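Local structure of pyridoxamine 5'-phosphate oxidase-related, FMN-binding (Mycobacterium smegmatis, 3F7E) at residues Val23-Thr28 with Ile57-Ala62. The protein probably acts as an oxidoreductase that uses coenzyme F420 to reduce carbon-carbon double bonds, possibly including those of aflatoxins. Numbering follows the deposited sequence.
Sequences VRPDGT and IKANPA
The flat carboxamide of Asn60 receives Val23 over one face, at its nitrogen end: Val23 CB stands 4.0 Å from Asn60 ND2, well out of the amide plane. From the edge at ND2 the amide donates to a water, with ND2 3.0 Å from its oxygen, and this water in turn donates to Arg24 O. At the other end of the amide, Asn60 OD1 accepts from Ala62 N at 3.0 Å, closing an Asx turn; the donor is tilted 30° from the carbonyl plane, to the same side as Val23. With CG anti to the backbone N (chi1 -178°), the amide reaches across to the loop while its oxygen is held by its own chain.

The contact illustrates how a small interface can rely on bridging water. A second water accepts from Val23 N and donates to Asn60 O and Ala62 O, all within 2.9 Å, so three backbone polar groups are satisfied together. Farther out, the pyrrolidine ring of Pro25 meets the methyl of Ala59, CG to CB 4.3 Å, in a slight apolar touch near the surface.

The loop is kept in shape by a type I turn with a G1 bulge, in which Arg24 N bonds to Thr28 O at 2.8 Å and Gly27 N bonds back to Arg24 O. Asp26 OD2 adds an Asx turn, gripped by both Thr28 N and Thr28 OG1.

Asn60 ND2 of the second subunit accepts no weak role here: it donates to Gly27 O of this hairpin, whereas this chain's Asn60 ND2 bonds weakly to Gly27 O of that subunit. Consistent with the family's antiparallel barrel, the hairpin joins strands 18-23 and 29-34 and rests against the C-terminal end of helix 52-59, where the chain turns into strand 62-68, the antiparallel neighbour of 18-23.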
loop_
_atom_site.group_PDB
_atom_site.type_symbol
_atom_site.label_atom_id
_atom_site.label_comp_id
_atom_site.label_asym_id
_atom_site.label_seq_id
_atom_site.Cartn_x
_atom_site.Cartn_y
_atom_site.Cartn_z
ATOM N N VAL A 23 -5.145 -9.080 5.203
ATOM C CA VAL A 23 -4.326 -10.022 5.958
ATOM C C VAL A 23 -4.762 -11.423 5.568
ATOM O O VAL A 23 -5.967 -11.714 5.519
ATOM C CB VAL A 23 -4.447 -9.815 7.505
ATOM C CG1 VAL A 23 -3.441 -10.654 8.232
ATOM C CG2 VAL A 23 -4.231 -8.378 7.886
ATOM N N ARG A 24 -3.770 -12.277 5.311
ATOM C CA ARG A 24 -4.053 -13.679 5.036
ATOM C C ARG A 24 -4.441 -14.442 6.321
ATOM O O ARG A 24 -4.127 -14.028 7.421
ATOM C CB ARG A 24 -2.826 -14.329 4.418
ATOM C CG ARG A 24 -2.381 -13.685 3.116
ATOM C CD ARG A 24 -1.076 -14.282 2.564
ATOM N NE ARG A 24 -0.821 -13.794 1.211
ATOM C CZ ARG A 24 -0.967 -14.521 0.101
ATOM N NH1 ARG A 24 -1.364 -15.790 0.169
ATOM N NH2 ARG A 24 -0.721 -13.974 -1.084
ATOM N N PRO A 25 -5.137 -15.590 6.186
ATOM C CA PRO A 25 -5.430 -16.429 7.350
ATOM C C PRO A 25 -4.211 -16.821 8.181
ATOM O O PRO A 25 -4.359 -17.049 9.380
ATOM C CB PRO A 25 -6.092 -17.669 6.731
ATOM C CG PRO A 25 -6.783 -17.120 5.518
ATOM C CD PRO A 25 -5.766 -16.122 4.966
ATOM N N ASP A 26 -3.021 -16.870 7.576
ATOM C CA ASP A 26 -1.787 -17.179 8.319
ATOM C C ASP A 26 -1.201 -15.964 9.066
ATOM O O ASP A 26 -0.138 -16.057 9.689
ATOM C CB ASP A 26 -0.746 -17.855 7.405
ATOM C CG ASP A 26 -0.079 -16.896 6.429
ATOM O OD1 ASP A 26 0.827 -17.328 5.697
ATOM O OD2 ASP A 26 -0.443 -15.709 6.369
ATOM N N GLY A 27 -1.882 -14.823 8.987
ATOM C CA GLY A 27 -1.475 -13.669 9.740
ATOM C C GLY A 27 -0.455 -12.790 9.038
ATOM O O GLY A 27 0.050 -11.879 9.655
ATOM N N THR A 28 -0.127 -13.077 7.777
ATOM C CA THR A 28 0.808 -12.216 7.039
ATOM C C THR A 28 0.047 -11.303 6.061
ATOM O O THR A 28 -1.021 -11.662 5.608
ATOM C CB THR A 28 1.878 -13.043 6.296
ATOM O OG1 THR A 28 1.272 -13.805 5.248
ATOM C CG2 THR A 28 2.617 -14.016 7.254
ATOM N N ILE A 57 -10.380 -11.336 2.716
ATOM C CA ILE A 57 -11.435 -10.498 3.301
ATOM C C ILE A 57 -12.609 -11.340 3.800
ATOM O O ILE A 57 -13.261 -10.932 4.761
ATOM C CB ILE A 57 -11.869 -9.350 2.355
ATOM C CG1 ILE A 57 -12.368 -9.832 1.036
ATOM C CG2 ILE A 57 -10.744 -8.374 2.130
ATOM C CD1 ILE A 57 -13.238 -8.785 0.308
ATOM N N LYS A 58 -12.848 -12.501 3.190
ATOM C CA LYS A 58 -13.882 -13.391 3.701
ATOM C C LYS A 58 -13.527 -13.913 5.087
ATOM O O LYS A 58 -14.426 -14.143 5.905
ATOM C CB LYS A 58 -14.160 -14.559 2.752
ATOM C CG LYS A 58 -14.724 -14.135 1.401
ATOM C CD LYS A 58 -16.084 -13.452 1.524
ATOM C CE LYS A 58 -17.142 -14.447 1.923
ATOM N NZ LYS A 58 -17.380 -15.417 0.808
ATOM N N ALA A 59 -12.229 -14.094 5.379
ATOM C CA ALA A 59 -11.799 -14.590 6.700
ATOM C C ALA A 59 -11.464 -13.480 7.699
ATOM O O ALA A 59 -11.554 -13.702 8.913
ATOM C CB ALA A 59 -10.622 -15.550 6.539
ATOM N N ASN A 60 -11.107 -12.289 7.205
ATOM C CA ASN A 60 -10.755 -11.183 8.076
ATOM C C ASN A 60 -11.188 -9.922 7.335
ATOM O O ASN A 60 -10.551 -9.531 6.378
ATOM C CB ASN A 60 -9.251 -11.166 8.343
ATOM C CG ASN A 60 -8.845 -10.069 9.285
ATOM O OD1 ASN A 60 -9.562 -9.076 9.476
ATOM N ND2 ASN A 60 -7.665 -10.236 9.893
ATOM N N PRO A 61 -12.280 -9.282 7.760
ATOM C CA PRO A 61 -12.814 -8.129 7.012
ATOM C C PRO A 61 -12.031 -6.823 7.198
ATOM O O PRO A 61 -12.395 -5.810 6.589
ATOM C CB PRO A 61 -14.246 -8.002 7.550
ATOM C CG PRO A 61 -14.129 -8.486 8.935
ATOM C CD PRO A 61 -13.149 -9.629 8.898
ATOM N N ALA A 62 -10.991 -6.818 8.023
ATOM C CA ALA A 62 -10.262 -5.582 8.286
ATOM C C ALA A 62 -9.263 -5.294 7.175
ATOM O O ALA A 62 -8.455 -6.157 6.809
ATOM C CB ALA A 62 -9.572 -5.632 9.630
HETATM O O HOH W 1 -8.002 -8.587 5.536
HETATM O O HOH W 2 -6.032 -12.728 9.527
#